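Local atomic coordinates of alternansucrase (Leuconostoc mesenteroides, PDB entry 6HVG), a protein that belongs to glycoside hydrolase family 70, with a TIM-barrel-related domain joined to choline-binding-type repeats and a bound calcium ion. Residues Tyr194-Ser197 against Ala202-Asn205; Val228-Ser231 against Thr235-Phe238. One frame throughout, in Å; residues are numbered along the deposited sequence.

Interaction 1: residues Tyr194-Ser197 against Ala202-Asn205; sequences YFDS and ASSN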
loop_
_atom_site.group_PDB
_atom_site.type_symbol
_atom_site.label_atom_id
_atom_site.label_comp_id
_atom_site.label_asym_id
_atom_site.label_seq_id
_atom_site.Cartn_x
_atom_site.Cartn_y
_atom_site.Cartn_z
ATOM N N TYR A 194 -14.126 12.104 -37.388
ATOM C CA TYR A 194 -14.853 12.825 -36.337
ATOM C C TYR A 194 -13.929 13.051 -35.174
ATOM O O TYR A 194 -13.070 12.216 -34.886
ATOM C CB TYR A 194 -16.077 12.029 -35.844
ATOM C CG TYR A 194 -16.891 12.697 -34.743
ATOM C CD1 TYR A 194 -16.916 12.166 -33.452
ATOM C CD2 TYR A 194 -17.635 13.866 -34.995
ATOM C CE1 TYR A 194 -17.662 12.764 -32.441
ATOM C CE2 TYR A 194 -18.380 14.474 -33.987
ATOM C CZ TYR A 194 -18.388 13.921 -32.707
ATOM O OH TYR A 194 -19.123 14.505 -31.696
ATOM N N PHE A 195 -14.125 14.179 -34.503
ATOM C CA PHE A 195 -13.380 14.510 -33.304
ATOM C C PHE A 195 -14.381 14.727 -32.141
ATOM O O PHE A 195 -15.475 15.270 -32.349
ATOM C CB PHE A 195 -12.509 15.727 -33.592
ATOM C CG PHE A 195 -11.514 15.526 -34.725
ATOM C CD1 PHE A 195 -10.176 15.251 -34.463
ATOM C CD2 PHE A 195 -11.904 15.656 -36.052
ATOM C CE1 PHE A 195 -9.262 15.095 -35.498
ATOM C CE2 PHE A 195 -10.992 15.493 -37.091
ATOM C CZ PHE A 195 -9.674 15.203 -36.814
ATOM N N ASP A 196 -14.025 14.267 -30.944
ATOM C CA ASP A 196 -14.927 14.303 -29.771
ATOM C C ASP A 196 -15.310 15.738 -29.387
ATOM O O ASP A 196 -14.577 16.680 -29.685
ATOM C CB ASP A 196 -14.262 13.611 -28.570
ATOM C CG ASP A 196 -15.231 13.329 -27.427
ATOM O OD1 ASP A 196 -15.989 12.333 -27.518
ATOM O OD2 ASP A 196 -15.218 14.091 -26.429
ATOM N N SER A 197 -16.464 15.888 -28.738
ATOM C CA SER A 197 -17.005 17.204 -28.388
ATOM C C SER A 197 -16.390 17.831 -27.117
ATOM O O SER A 197 -16.434 19.061 -26.940
ATOM C CB SER A 197 -18.533 17.111 -28.246
ATOM O OG SER A 197 -18.923 16.495 -27.025
ATOM N N ALA A 202 -9.813 12.220 -31.943
ATOM C CA ALA A 202 -10.400 11.435 -33.025
ATOM C C ALA A 202 -11.081 10.144 -32.506
ATOM O O ALA A 202 -10.453 9.296 -31.843
ATOM C CB ALA A 202 -9.350 11.129 -34.091
ATOM N N SER A 203 -12.381 10.028 -32.782
ATOM C CA SER A 203 -13.152 8.823 -32.435
ATOM C C SER A 203 -14.266 8.455 -33.445
ATOM O O SER A 203 -14.696 9.255 -34.248
ATOM C CB SER A 203 -13.716 8.921 -31.000
ATOM O OG SER A 203 -14.476 10.098 -30.798
ATOM N N SER A 204 -14.702 7.207 -33.382
ATOM C CA SER A 204 -15.738 6.676 -34.257
ATOM C C SER A 204 -17.048 7.430 -34.170
ATOM O O SER A 204 -17.500 7.806 -33.098
ATOM C CB SER A 204 -16.036 5.216 -33.903
ATOM O OG SER A 204 -14.913 4.408 -34.160
ATOM N N ASN A 205 -17.682 7.600 -35.316
ATOM C CA ASN A 205 -19.011 8.151 -35.360
ATOM C C ASN A 205 -19.694 7.795 -36.671
ATOM O O ASN A 205 -19.085 7.226 -37.584
ATOM C CB ASN A 205 -18.952 9.683 -35.188
ATOM C CG ASN A 205 -20.139 10.240 -34.429
ATOM O OD1 ASN A 205 -21.061 9.528 -34.070
ATOM N ND2 ASN A 205 -20.112 11.531 -34.187
#

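Interaction 2: residues Val228-Ser231 against Thr235-Phe238; sequences VADS and TYYF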
loop_
_atom_site.group_PDB
_atom_site.type_symbol
_atom_site.label_atom_id
_atom_site.label_comp_id
_atom_site.label_asym_id
_atom_site.label_seq_id
_atom_site.Cartn_x
_atom_site.Cartn_y
_atom_site.Cartn_z
ATOM N N VAL A 228 -21.225 0.395 -35.078
ATOM C CA VAL A 228 -20.727 1.683 -34.577
ATOM C C VAL A 228 -21.791 2.402 -33.757
ATOM O O VAL A 228 -22.979 2.412 -34.112
ATOM C CB VAL A 228 -20.291 2.641 -35.694
ATOM C CG1 VAL A 228 -19.418 3.747 -35.115
ATOM C CG2 VAL A 228 -19.543 1.894 -36.779
ATOM N N ALA A 229 -21.352 3.007 -32.659
ATOM C CA ALA A 229 -22.233 3.839 -31.861
ATOM C C ALA A 229 -21.934 5.261 -32.246
ATOM O O ALA A 229 -20.759 5.614 -32.393
ATOM C CB ALA A 229 -21.984 3.627 -30.376
ATOM N N ASP A 230 -22.982 6.070 -32.425
ATOM C CA ASP A 230 -22.796 7.481 -32.752
ATOM C C ASP A 230 -22.688 8.353 -31.488
ATOM O O ASP A 230 -22.698 7.840 -30.367
ATOM C CB ASP A 230 -23.866 7.972 -33.739
ATOM C CG ASP A 230 -25.231 8.202 -33.099
ATOM O OD1 ASP A 230 -25.350 8.169 -31.854
ATOM O OD2 ASP A 230 -26.204 8.418 -33.862
ATOM N N SER A 231 -22.548 9.659 -31.684
ATOM C CA SER A 231 -22.411 10.622 -30.588
ATOM C C SER A 231 -23.530 10.522 -29.548
ATOM O O SER A 231 -23.270 10.585 -28.359
ATOM C CB SER A 231 -22.365 12.054 -31.150
ATOM O OG SER A 231 -21.137 12.318 -31.813
ATOM N N THR A 235 -26.858 2.990 -31.983
ATOM C CA THR A 235 -26.038 1.976 -32.634
ATOM C C THR A 235 -26.588 1.565 -34.003
ATOM O O THR A 235 -27.780 1.257 -34.156
ATOM C CB THR A 235 -25.948 0.713 -31.754
ATOM O OG1 THR A 235 -25.360 1.049 -30.498
ATOM C CG2 THR A 235 -25.107 -0.353 -32.404
ATOM N N TYR A 236 -25.678 1.519 -34.979
ATOM C CA TYR A 236 -25.975 1.050 -36.335
ATOM C C TYR A 236 -25.152 -0.189 -36.631
ATOM O O TYR A 236 -24.086 -0.353 -36.046
ATOM C CB TYR A 236 -25.577 2.084 -37.371
ATOM C CG TYR A 236 -26.330 3.377 -37.309
ATOM C CD1 TYR A 236 -26.031 4.332 -36.354
ATOM C CD2 TYR A 236 -27.308 3.663 -38.237
ATOM C CE1 TYR A 236 -26.703 5.533 -36.311
ATOM C CE2 TYR A 236 -27.993 4.850 -38.194
ATOM C CZ TYR A 236 -27.680 5.787 -37.238
ATOM O OH TYR A 236 -28.356 6.977 -37.217
ATOM N N TYR A 237 -25.590 -1.028 -37.569
ATOM C CA TYR A 237 -24.682 -2.026 -38.106
ATOM C C TYR A 237 -24.577 -1.836 -39.586
ATOM O O TYR A 237 -25.586 -1.930 -40.283
ATOM C CB TYR A 237 -25.134 -3.445 -37.809
ATOM C CG TYR A 237 -24.094 -4.454 -38.267
ATOM C CD1 TYR A 237 -22.949 -4.694 -37.516
ATOM C CD2 TYR A 237 -24.228 -5.124 -39.471
ATOM C CE1 TYR A 237 -21.986 -5.602 -37.931
ATOM C CE2 TYR A 237 -23.275 -6.029 -39.898
ATOM C CZ TYR A 237 -22.157 -6.263 -39.130
ATOM O OH TYR A 237 -21.212 -7.155 -39.553
ATOM N N PHE A 238 -23.361 -1.580 -40.058
ATOM C CA PHE A 238 -23.117 -1.375 -41.479
ATOM C C PHE A 238 -22.622 -2.661 -42.122
ATOM O O PHE A 238 -21.758 -3.333 -41.580
ATOM C CB PHE A 238 -22.122 -0.246 -41.670
ATOM C CG PHE A 238 -22.580 1.046 -41.058
ATOM C CD1 PHE A 238 -22.122 1.437 -39.802
ATOM C CD2 PHE A 238 -23.508 1.854 -41.718
ATOM C CE1 PHE A 238 -22.555 2.625 -39.231
ATOM C CE2 PHE A 238 -23.947 3.027 -41.145
ATOM C CZ PHE A 238 -23.470 3.421 -39.900
#

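Interaction 1: residues Tyr194-Ser197 against Ala202-Asn205
Tyr-194 and Asn-205 make the main side-chain contact, an amide set over an aromatic face. ND2 of Asn-205 lies 3.1 Å above the plane of the Tyr-194 ring, over its centre, and the amide plane is turned 61° from the ring. The ring comes under the amide because its CG stands anti to the backbone N (chi1 180°). Asparagine suits the place: its short chain sets CB against the ring, 3.7 Å from Tyr-194 CD1, while ND2 also gives a hydrogen bond to Ser-231 OG.

The backbone supplies the polar link. Ser-203 N donates to Tyr-194 O over 3.1 Å at an N-H...O angle of 152°. The same oxygen takes a CA-H...O contact from Ala-202 CA at 3.3 Å. These accompany a single bridge between Phe-195 and Ala-202.

Apolar packing is slight: Phe-195 CE1 approaches the methyl CB of Ala-202 at 4.2 Å, where a residue as small as alanine is consistent with the close approach of the backbones. Asp-196 brushes Ser-203 OG with its CB, while its OD2 accepts a hydrogen bond from Val-198 N in the intervening loop.

Both segments belong to a choline-binding repeat and connect strand 191-194 to strand 205-209, while strand 185-188 flanks them, Phe-185 meeting the Tyr-194 ring and Arg-186 touching Phe-195.

Interaction 2: residues Val228-Ser231 against Thr235-Phe238
Val-228 meets Phe-238 at the rim of the aromatic ring: the methyl CG2 of Val-228 lies near the ring plane, 4.0 Å from Phe-238 CE1, so the contact is made with the ring edge and not with its face. CG2 stands anti to the carbonyl carbon of Val-228, beside its backbone N, and this rotation turns the methyl to the phenylalanine. A branched valine fits here, since it gives a compact apolar surface on a buried strand position, and the CD1-CE1 edge of Phe-238 comes nearer to Val-228 than the start of its side chain does.

Tyr-236 is also approached at its edge. Asp-230 OD2 lies in the plane of the ring, 3.8 Å from Tyr-236 CE1, with the carboxylate turned 60° from the ring; an oxygen in this position faces the slightly positive C-H rim instead of the electron-rich face. The carboxylate has its stronger partner in the loop, where OD1 accepts a hydrogen bond from Gln-234 N and so helps hold the connection between the strands.

The segments belong to the antiparallel beta hairpin of strands 226-229 and 235-238, with 230-231 entering its loop. Val-228 and Tyr-236 are a hydrogen-bonded pair of it: Val-228 N gives to Tyr-236 O at 3.1 Å, and Tyr-236 N returns the bond to Val-228 O at 3.0 Å, nearly straight at 172°.

Ala-229 and Thr-235 form the next, non-hydrogen-bonded pair, with CA atoms 4.3 Å apart and side chains on the sheet face opposite to Val-228 and Tyr-236. There the alanine methyl CB lies 4.2 Å from Thr-235 OG1, a light contact between small groups. On the Val-228 side, Val-206 of strand 205-209 packs against Tyr-236 and Phe-238.

Interaction 1 precedes interaction 2 along the chain, their centres about 13 Å apart and both far from the chain's centre. Each is partly buried, but no touching residue of interaction 1 is exposed, whereas interaction 2 has exposed Ala-229 on one face and buried Val-228 and Tyr-236 on the other. Interaction 2 pairs two hairpin strands by reciprocal backbone bonds; interaction 1 joins the ends of a loop by one. In interaction 1 the Tyr-194 ring is met over a face, while the rings of interaction 2 are met at their edges. The contacts touch through the Ser-231 hydroxyl, which also makes a weak hydrogen bond with Tyr-194 OH, and through Ser-204 packing on Val-228, tying loop to hairpin.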